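PDB 3K8G: 30kLP from Treponema pallidum, which might take part in ligand transport and alters membrane permeability at acidic pH, its non-lipidated form making lipid vesicles more permeable. Local coordinates for residues Trp5-Val9 with Pro113-Phe117; Leu12-Ser17 with Pro140-Leu145; Val21-Phe25 with Phe149-Cys153. All coordinates share one frame; numbering follows the deposited sequence.

Contact 1: Trp5-Val9 with Pro113-Phe117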
loop_
_atom_site.group_PDB
_atom_site.type_symbol
_atom_site.label_atom_id
_atom_site.label_comp_id
_atom_site.label_asym_id
_atom_site.label_seq_id
_atom_site.Cartn_x
_atom_site.Cartn_y
_atom_site.Cartn_z
ATOM N N TRP A 5 21.954 -12.928 3.792
ATOM C CA TRP A 5 21.088 -12.145 2.855
ATOM C C TRP A 5 20.065 -11.289 3.598
ATOM O O TRP A 5 19.519 -10.332 3.031
ATOM C CB TRP A 5 20.369 -13.063 1.854
ATOM C CG TRP A 5 19.532 -14.154 2.492
ATOM C CD1 TRP A 5 19.886 -15.466 2.654
ATOM C CD2 TRP A 5 18.208 -14.029 3.047
ATOM N NE1 TRP A 5 18.873 -16.162 3.273
ATOM C CE2 TRP A 5 17.833 -15.306 3.526
ATOM C CE3 TRP A 5 17.306 -12.964 3.186
ATOM C CZ2 TRP A 5 16.594 -15.548 4.132
ATOM C CZ3 TRP A 5 16.082 -13.203 3.795
ATOM C CH2 TRP A 5 15.735 -14.488 4.257
ATOM N N LYS A 6 19.797 -11.648 4.853
ATOM C CA LYS A 6 18.808 -10.932 5.669
ATOM C C LYS A 6 19.413 -9.712 6.349
ATOM O O LYS A 6 18.688 -8.846 6.865
ATOM C CB LYS A 6 18.106 -11.855 6.682
ATOM C CG LYS A 6 18.947 -12.985 7.287
ATOM C CD LYS A 6 18.062 -13.888 8.153
ATOM C CE LYS A 6 18.668 -15.266 8.358
ATOM N NZ LYS A 6 17.645 -16.245 8.858
ATOM N N ALA A 7 20.744 -9.655 6.325
ATOM C CA ALA A 7 21.512 -8.537 6.874
ATOM C C ALA A 7 20.989 -7.195 6.335
ATOM O O ALA A 7 20.676 -6.279 7.105
ATOM C CB ALA A 7 23.005 -8.715 6.568
ATOM N N SER A 8 20.862 -7.110 5.016
ATOM C CA SER A 8 20.435 -5.882 4.360
ATOM C C SER A 8 19.347 -6.188 3.341
ATOM O O SER A 8 19.644 -6.689 2.270
ATOM C CB SER A 8 21.629 -5.188 3.681
ATOM O OG SER A 8 22.597 -6.133 3.236
ATOM N N VAL A 9 18.096 -5.909 3.703
ATOM C CA VAL A 9 16.942 -6.089 2.825
ATOM C C VAL A 9 16.184 -4.753 2.737
ATOM O O VAL A 9 15.740 -4.253 3.758
ATOM C CB VAL A 9 15.977 -7.202 3.372
ATOM C CG1 VAL A 9 14.663 -7.232 2.594
ATOM C CG2 VAL A 9 16.628 -8.576 3.350
ATOM N N PRO A 113 9.894 -15.840 5.074
ATOM C CA PRO A 113 11.221 -16.373 4.742
ATOM C C PRO A 113 12.270 -16.223 5.846
ATOM O O PRO A 113 13.372 -16.750 5.697
ATOM C CB PRO A 113 11.621 -15.607 3.473
ATOM C CG PRO A 113 10.733 -14.426 3.410
ATOM C CD PRO A 113 9.574 -14.600 4.345
ATOM N N ALA A 114 11.922 -15.524 6.928
ATOM C CA ALA A 114 12.788 -15.371 8.105
ATOM C C ALA A 114 11.913 -14.874 9.238
ATOM O O ALA A 114 10.844 -14.350 8.987
ATOM C CB ALA A 114 13.962 -14.409 7.839
ATOM N N PRO A 115 12.357 -15.041 10.506
ATOM C CA PRO A 115 11.391 -14.802 11.573
ATOM C C PRO A 115 10.894 -13.349 11.698
ATOM O O PRO A 115 9.918 -13.106 12.390
ATOM C CB PRO A 115 12.135 -15.285 12.840
ATOM C CG PRO A 115 13.189 -16.283 12.302
ATOM C CD PRO A 115 13.635 -15.569 11.027
ATOM N N HIS A 116 11.548 -12.404 11.027
ATOM C CA HIS A 116 11.120 -11.012 11.074
ATOM C C HIS A 116 10.551 -10.436 9.759
ATOM O O HIS A 116 10.296 -9.227 9.688
ATOM C CB HIS A 116 12.230 -10.117 11.671
ATOM C CG HIS A 116 12.616 -10.519 13.064
ATOM N ND1 HIS A 116 13.834 -11.091 13.368
ATOM C CD2 HIS A 116 11.909 -10.504 14.221
ATOM C CE1 HIS A 116 13.874 -11.376 14.657
ATOM N NE2 HIS A 116 12.718 -11.032 15.197
ATOM N N PHE A 117 10.346 -11.288 8.749
ATOM C CA PHE A 117 9.843 -10.836 7.414
ATOM C C PHE A 117 8.712 -11.713 6.962
ATOM O O PHE A 117 8.771 -12.954 7.115
ATOM C CB PHE A 117 10.878 -11.009 6.274
ATOM C CG PHE A 117 12.195 -10.341 6.502
ATOM C CD1 PHE A 117 12.270 -9.066 7.049
ATOM C CD2 PHE A 117 13.363 -10.962 6.078
ATOM C CE1 PHE A 117 13.501 -8.431 7.217
ATOM C CE2 PHE A 117 14.600 -10.337 6.236
ATOM C CZ PHE A 117 14.667 -9.070 6.812
HETATM O O HOH W 1 15.675 -17.658 7.409
#

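Contact 2: Leu12-Ser17 with Pro140-Leu145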
loop_
_atom_site.group_PDB
_atom_site.type_symbol
_atom_site.label_atom_id
_atom_site.label_comp_id
_atom_site.label_asym_id
_atom_site.label_seq_id
_atom_site.Cartn_x
_atom_site.Cartn_y
_atom_site.Cartn_z
ATOM N N LEU A 12 11.216 -2.149 -0.318
ATOM C CA LEU A 12 10.719 -1.603 -1.610
ATOM C C LEU A 12 11.335 -2.335 -2.815
ATOM O O LEU A 12 10.669 -2.521 -3.814
ATOM C CB LEU A 12 10.947 -0.079 -1.707
ATOM C CG LEU A 12 10.060 0.687 -0.672
ATOM C CD1 LEU A 12 10.462 2.160 -0.548
ATOM C CD2 LEU A 12 8.566 0.531 -0.968
ATOM N N GLY A 13 12.588 -2.767 -2.685
ATOM C CA GLY A 13 13.234 -3.561 -3.753
ATOM C C GLY A 13 12.647 -4.951 -3.845
ATOM O O GLY A 13 12.716 -5.581 -4.898
ATOM N N VAL A 14 12.055 -5.427 -2.744
ATOM C CA VAL A 14 11.424 -6.761 -2.734
ATOM C C VAL A 14 10.026 -6.770 -3.360
ATOM O O VAL A 14 9.690 -7.678 -4.131
ATOM C CB VAL A 14 11.340 -7.382 -1.301
ATOM C CG1 VAL A 14 10.611 -8.769 -1.347
ATOM C CG2 VAL A 14 12.716 -7.500 -0.639
ATOM N N VAL A 15 9.189 -5.777 -3.052
ATOM C CA VAL A 15 7.857 -5.729 -3.691
ATOM C C VAL A 15 7.981 -5.447 -5.211
ATOM O O VAL A 15 7.121 -5.840 -5.994
ATOM C CB VAL A 15 6.854 -4.764 -2.986
ATOM C CG1 VAL A 15 6.684 -5.209 -1.497
ATOM C CG2 VAL A 15 7.333 -3.288 -3.052
ATOM N N GLY A 16 9.042 -4.762 -5.611
ATOM C CA GLY A 16 9.394 -4.669 -7.027
ATOM C C GLY A 16 9.199 -3.321 -7.662
ATOM O O GLY A 16 8.394 -2.516 -7.213
ATOM N N SER A 17 9.938 -3.109 -8.749
ATOM C CA SER A 17 9.815 -1.976 -9.660
ATOM C C SER A 17 8.619 -2.054 -10.599
ATOM O O SER A 17 8.176 -3.122 -10.937
ATOM C CB SER A 17 11.073 -1.972 -10.586
ATOM O OG SER A 17 12.098 -1.417 -9.842
ATOM N N PRO A 140 17.645 -7.164 -5.232
ATOM C CA PRO A 140 16.406 -6.375 -5.204
ATOM C C PRO A 140 16.225 -5.498 -6.447
ATOM O O PRO A 140 17.211 -5.141 -7.113
ATOM C CB PRO A 140 16.584 -5.478 -3.965
ATOM C CG PRO A 140 18.126 -5.310 -3.852
ATOM C CD PRO A 140 18.582 -6.745 -4.160
ATOM N N ASP A 141 14.973 -5.153 -6.752
ATOM C CA ASP A 141 14.697 -4.130 -7.751
ATOM C C ASP A 141 15.052 -2.756 -7.151
ATOM O O ASP A 141 15.350 -2.649 -5.965
ATOM C CB ASP A 141 13.207 -4.142 -8.105
ATOM C CG ASP A 141 12.848 -5.197 -9.159
ATOM O OD1 ASP A 141 13.776 -5.866 -9.658
ATOM O OD2 ASP A 141 11.627 -5.341 -9.465
ATOM N N ARG A 142 14.998 -1.724 -7.976
ATOM C CA ARG A 142 15.394 -0.372 -7.576
ATOM C C ARG A 142 14.322 0.648 -7.998
ATOM O O ARG A 142 14.576 1.511 -8.855
ATOM C CB ARG A 142 16.797 -0.073 -8.173
ATOM C CG ARG A 142 17.784 -1.315 -7.949
ATOM C CD ARG A 142 19.108 -1.289 -8.735
ATOM N NE ARG A 142 19.879 -0.142 -8.288
ATOM C CZ ARG A 142 20.440 -0.040 -7.080
ATOM N NH1 ARG A 142 20.382 -1.071 -6.222
ATOM N NH2 ARG A 142 21.072 1.097 -6.742
ATOM N N PRO A 143 13.101 0.559 -7.408
ATOM C CA PRO A 143 12.067 1.552 -7.726
ATOM C C PRO A 143 12.497 2.970 -7.271
ATOM O O PRO A 143 13.314 3.104 -6.345
ATOM C CB PRO A 143 10.863 1.098 -6.887
ATOM C CG PRO A 143 11.426 0.291 -5.808
ATOM C CD PRO A 143 12.633 -0.413 -6.391
ATOM N N GLN A 144 11.965 3.987 -7.944
ATOM C CA GLN A 144 12.189 5.388 -7.599
ATOM C C GLN A 144 10.976 5.949 -6.878
ATOM O O GLN A 144 9.849 5.827 -7.359
ATOM C CB GLN A 144 12.438 6.205 -8.860
ATOM C CG GLN A 144 13.634 5.745 -9.694
ATOM C CD GLN A 144 13.544 6.306 -11.112
ATOM O OE1 GLN A 144 12.574 6.048 -11.824
ATOM N NE2 GLN A 144 14.537 7.083 -11.518
ATOM N N LEU A 145 11.190 6.501 -5.689
ATOM C CA LEU A 145 10.092 6.968 -4.868
ATOM C C LEU A 145 10.372 8.393 -4.415
ATOM O O LEU A 145 11.529 8.775 -4.293
ATOM C CB LEU A 145 9.917 6.093 -3.607
ATOM C CG LEU A 145 9.136 4.754 -3.634
ATOM C CD1 LEU A 145 7.701 4.936 -4.242
ATOM C CD2 LEU A 145 9.893 3.705 -4.373
HETATM O O HOH W 2 14.515 -2.161 -10.824
#

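Contact 3: Val21-Phe25 with Phe149-Cys153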
loop_
_atom_site.group_PDB
_atom_site.type_symbol
_atom_site.label_atom_id
_atom_site.label_comp_id
_atom_site.label_asym_id
_atom_site.label_seq_id
_atom_site.Cartn_x
_atom_site.Cartn_y
_atom_site.Cartn_z
ATOM N N VAL A 21 0.973 1.714 -8.064
ATOM C CA VAL A 21 0.795 2.361 -6.728
ATOM C C VAL A 21 1.774 1.740 -5.741
ATOM O O VAL A 21 1.923 0.515 -5.743
ATOM C CB VAL A 21 -0.637 2.161 -6.142
ATOM C CG1 VAL A 21 -0.781 2.827 -4.759
ATOM C CG2 VAL A 21 -1.716 2.688 -7.118
ATOM N N TYR A 22 2.479 2.581 -4.959
ATOM C CA TYR A 22 3.298 2.087 -3.868
ATOM C C TYR A 22 2.618 2.536 -2.588
ATOM O O TYR A 22 2.062 3.643 -2.547
ATOM C CB TYR A 22 4.743 2.643 -3.931
ATOM C CG TYR A 22 5.533 1.926 -5.004
ATOM C CD1 TYR A 22 6.126 0.668 -4.751
ATOM C CD2 TYR A 22 5.650 2.491 -6.282
ATOM C CE1 TYR A 22 6.852 -0.003 -5.778
ATOM C CE2 TYR A 22 6.362 1.793 -7.331
ATOM C CZ TYR A 22 6.948 0.581 -7.048
ATOM O OH TYR A 22 7.575 -0.089 -8.065
ATOM N N LEU A 23 2.683 1.685 -1.554
ATOM C CA LEU A 23 1.989 1.952 -0.294
ATOM C C LEU A 23 2.901 1.649 0.883
ATOM O O LEU A 23 3.713 0.732 0.846
ATOM C CB LEU A 23 0.728 1.073 -0.157
ATOM C CG LEU A 23 -0.270 1.077 -1.319
ATOM C CD1 LEU A 23 0.144 -0.003 -2.384
ATOM C CD2 LEU A 23 -1.703 0.786 -0.782
ATOM N N TYR A 24 2.789 2.444 1.936
ATOM C CA TYR A 24 3.463 2.107 3.159
ATOM C C TYR A 24 2.503 2.386 4.336
ATOM O O TYR A 24 1.976 3.495 4.460
ATOM C CB TYR A 24 4.748 2.945 3.276
ATOM C CG TYR A 24 5.339 2.884 4.652
ATOM C CD1 TYR A 24 6.046 1.773 5.080
ATOM C CD2 TYR A 24 5.179 3.958 5.533
ATOM C CE1 TYR A 24 6.593 1.726 6.405
ATOM C CE2 TYR A 24 5.704 3.924 6.854
ATOM C CZ TYR A 24 6.418 2.823 7.260
ATOM O OH TYR A 24 6.931 2.825 8.544
ATOM N N PHE A 25 2.287 1.376 5.186
ATOM C CA PHE A 25 1.417 1.521 6.366
ATOM C C PHE A 25 2.196 1.132 7.635
ATOM O O PHE A 25 2.467 -0.046 7.821
ATOM C CB PHE A 25 0.268 0.513 6.307
ATOM C CG PHE A 25 -0.686 0.689 5.143
ATOM C CD1 PHE A 25 -1.911 1.324 5.322
ATOM C CD2 PHE A 25 -0.406 0.127 3.906
ATOM C CE1 PHE A 25 -2.815 1.465 4.274
ATOM C CE2 PHE A 25 -1.305 0.264 2.847
ATOM C CZ PHE A 25 -2.501 0.929 3.026
ATOM N N PHE A 149 8.007 9.941 0.878
ATOM C CA PHE A 149 7.639 8.518 0.915
ATOM C C PHE A 149 8.843 7.688 1.451
ATOM O O PHE A 149 8.707 6.857 2.385
ATOM C CB PHE A 149 7.208 8.060 -0.483
ATOM C CG PHE A 149 6.667 6.641 -0.509
ATOM C CD1 PHE A 149 5.290 6.426 -0.602
ATOM C CD2 PHE A 149 7.542 5.548 -0.431
ATOM C CE1 PHE A 149 4.773 5.110 -0.646
ATOM C CE2 PHE A 149 7.054 4.230 -0.438
ATOM C CZ PHE A 149 5.657 4.008 -0.547
ATOM N N GLU A 150 10.016 7.922 0.874
ATOM C CA GLU A 150 11.273 7.279 1.365
ATOM C C GLU A 150 11.484 7.518 2.867
ATOM O O GLU A 150 11.799 6.578 3.614
ATOM C CB GLU A 150 12.512 7.821 0.630
ATOM C CG GLU A 150 12.582 7.449 -0.851
ATOM C CD GLU A 150 12.948 5.959 -1.148
ATOM O OE1 GLU A 150 13.140 5.655 -2.340
ATOM O OE2 GLU A 150 13.086 5.117 -0.232
ATOM N N LYS A 151 11.307 8.776 3.290
ATOM C CA LYS A 151 11.401 9.119 4.717
ATOM C C LYS A 151 10.409 8.332 5.600
ATOM O O LYS A 151 10.811 7.719 6.615
ATOM C CB LYS A 151 11.252 10.638 4.951
ATOM C CG LYS A 151 11.478 11.060 6.424
ATOM C CD LYS A 151 12.838 10.522 6.939
ATOM C CE LYS A 151 13.318 11.188 8.248
ATOM N NZ LYS A 151 14.553 10.519 8.799
ATOM N N GLU A 152 9.132 8.330 5.210
ATOM C CA GLU A 152 8.117 7.583 5.978
ATOM C C GLU A 152 8.507 6.102 6.106
ATOM O O GLU A 152 8.412 5.514 7.198
ATOM C CB GLU A 152 6.710 7.718 5.375
ATOM C CG GLU A 152 6.143 9.178 5.256
ATOM C CD GLU A 152 6.015 9.921 6.596
ATOM O OE1 GLU A 152 5.927 11.148 6.541
ATOM O OE2 GLU A 152 6.004 9.303 7.682
ATOM N N CYS A 153 9.001 5.515 5.015
ATOM C CA CYS A 153 9.404 4.104 5.018
ATOM C C CYS A 153 10.463 3.751 6.054
ATOM O O CYS A 153 10.556 2.595 6.457
ATOM C CB CYS A 153 9.848 3.615 3.619
ATOM S SG CYS A 153 8.466 3.448 2.459
HETATM O O HOH W 3 6.616 5.020 9.929
#

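Contact 1: Trp5-Val9 with Pro113-Phe117
W5, the first modelled residue, leans with its ring on the β-hairpin turn that joins strands 108-114 and 117-123, a type I turn running from A114 to F117. The six-membered part of its indole leads. P113 O lies at the indole edge, in the ring plane, and is 3.6 Å from W5 CH2. The same CH2 packs against the methyl of A114, while W5 CZ3 comes within 4.0 Å of F117 CE2, the two side chains sliding past one another in opposite directions. W5 is poorly ordered, so its exact placing is less certain. K6 follows with its CB set over one face of the W5 indole, offset toward the rim, and that CB also meets the edge of the F117 ring (K6 CB to F117 CE2, 3.8 Å). Extended beyond CG, the lysine chain passes the A114 methyl at CD and brings K6 NZ to within 2.8 Å of a water, which in turn donates to P113 O at 3.0 Å. Through this water the lysine reaches the backbone of the hairpin. V9 closes the patch, meeting the F117 ring obliquely at CE2 and CZ; that ring also meets the ring of F71, and L137 touches both W5 and V9. With V9 CG1 anti to the backbone N (chi1 170°), the other methyl is directed to the phenyl, and V9 CG2 rests 3.9 Å from F117 CE2.

Contact 2: Leu12-Ser17 with Pro140-Leu145
P143 lays its ring against the short helix 11-15: P143 CG is 3.5 Å from L12 O and also touches L12 CB, while P143 CD lies near the hydroxyl of S17. Here the extended, proline-rich connection between helices 130-135 and 147-153 runs past the C-terminal end of a short helix. Further along, the side chains of L12 and L145 cross obliquely, with L12 CD1 and L145 CD2 4.2 Å apart; L12 continues onto F149, E150 and C153 of helix 147-153. At the other end G13, with no side chain, lets the loop in close: P140 CB is 3.9 Å from G13 CA, and D141 N donates to G13 O at 3.0 Å. That donor sits 25° off the carbonyl plane, a tilted but sound bond. The helix ends at V15; G16, with positive phi, breaks away from it, and the chain then turns so that the amide of S17 faces the aspartate. S17 N donates to D141 OD2 at 2.9 Å in a nearly straight bond (166°), reaching the carboxylate on its anti side and 17° out of its plane. The S17 hydroxyl shares a water with the loop: S17 OG is 2.7 Å from it, and R142 N donates to it at 2.9 Å. Each segment therefore gives one amide hydrogen to the other. A carboxylate beside the C-terminal end of a helix would, if anything, be disfavoured by the helix dipole; the S17 amide, and R136, whose side chain lies against D141, would probably offset this.

Contact 3: Val21-Phe25 with Phe149-Cys153
The Y24 hydroxyl is 2.6 Å from a water lying at the edge of its ring, in plane, and that water also leans weakly toward E152 O. Around this polar corner helix 147-153 packs on strand 21-26 of the β-half-barrel, the two segment axes 9.2 Å apart at closest approach and inclined by 36°. Y24 reaches the helix because its CG stands anti to the backbone N (chi1 167°), which sends the ring toward E152 and C153. There C153 CA sits almost squarely over one face, 3.9 Å from the centroid of the Y24 ring and 8° off its normal, a CH-π contact. C153 SG approaches the same ring obliquely as a sulfur-aromatic contact. Beside it, C153 O accepts from the hydroxyl of Y58, whose ring meets that of Y24. One helical turn earlier, F149 sets CE1 and CZ of its ring obliquely against the strand backbone, with F149 CE1 3.6 Å from Y22 O. Y22 points its own hydroxyl away, to G16 O and A19 N, so it meets the helix through its base: Y22 CB lies 3.8 Å from F149 CZ, and Y24 CB is 4.1 Å from that same F149 CZ.

How the contacts relate
Contacts 1, 2 and 3 tie the N-terminal 5-25 region, in order, to three later parts of the chain, with their segments alternating in sequence. Contacts 1 and 2, centres 16 Å apart, touch where V9 CG1 meets V14 CG2 at 3.8 Å. Contacts 2 and 3, centres 12 Å apart, are joined by a polar link as well as packing: G16 O lies 2.7 Å from Y22 OH, a probable hydrogen bond. Contacts 1 and 3 do not touch, their nearest atoms being about 9 Å apart. The hydrophobic cavity opens when amphipathic helices 2, 3 and 9 move away from helices 7 and 8. Strand 21-26 meets the first of these, F25 packing on L33, I34 and I37 of helix 31-41.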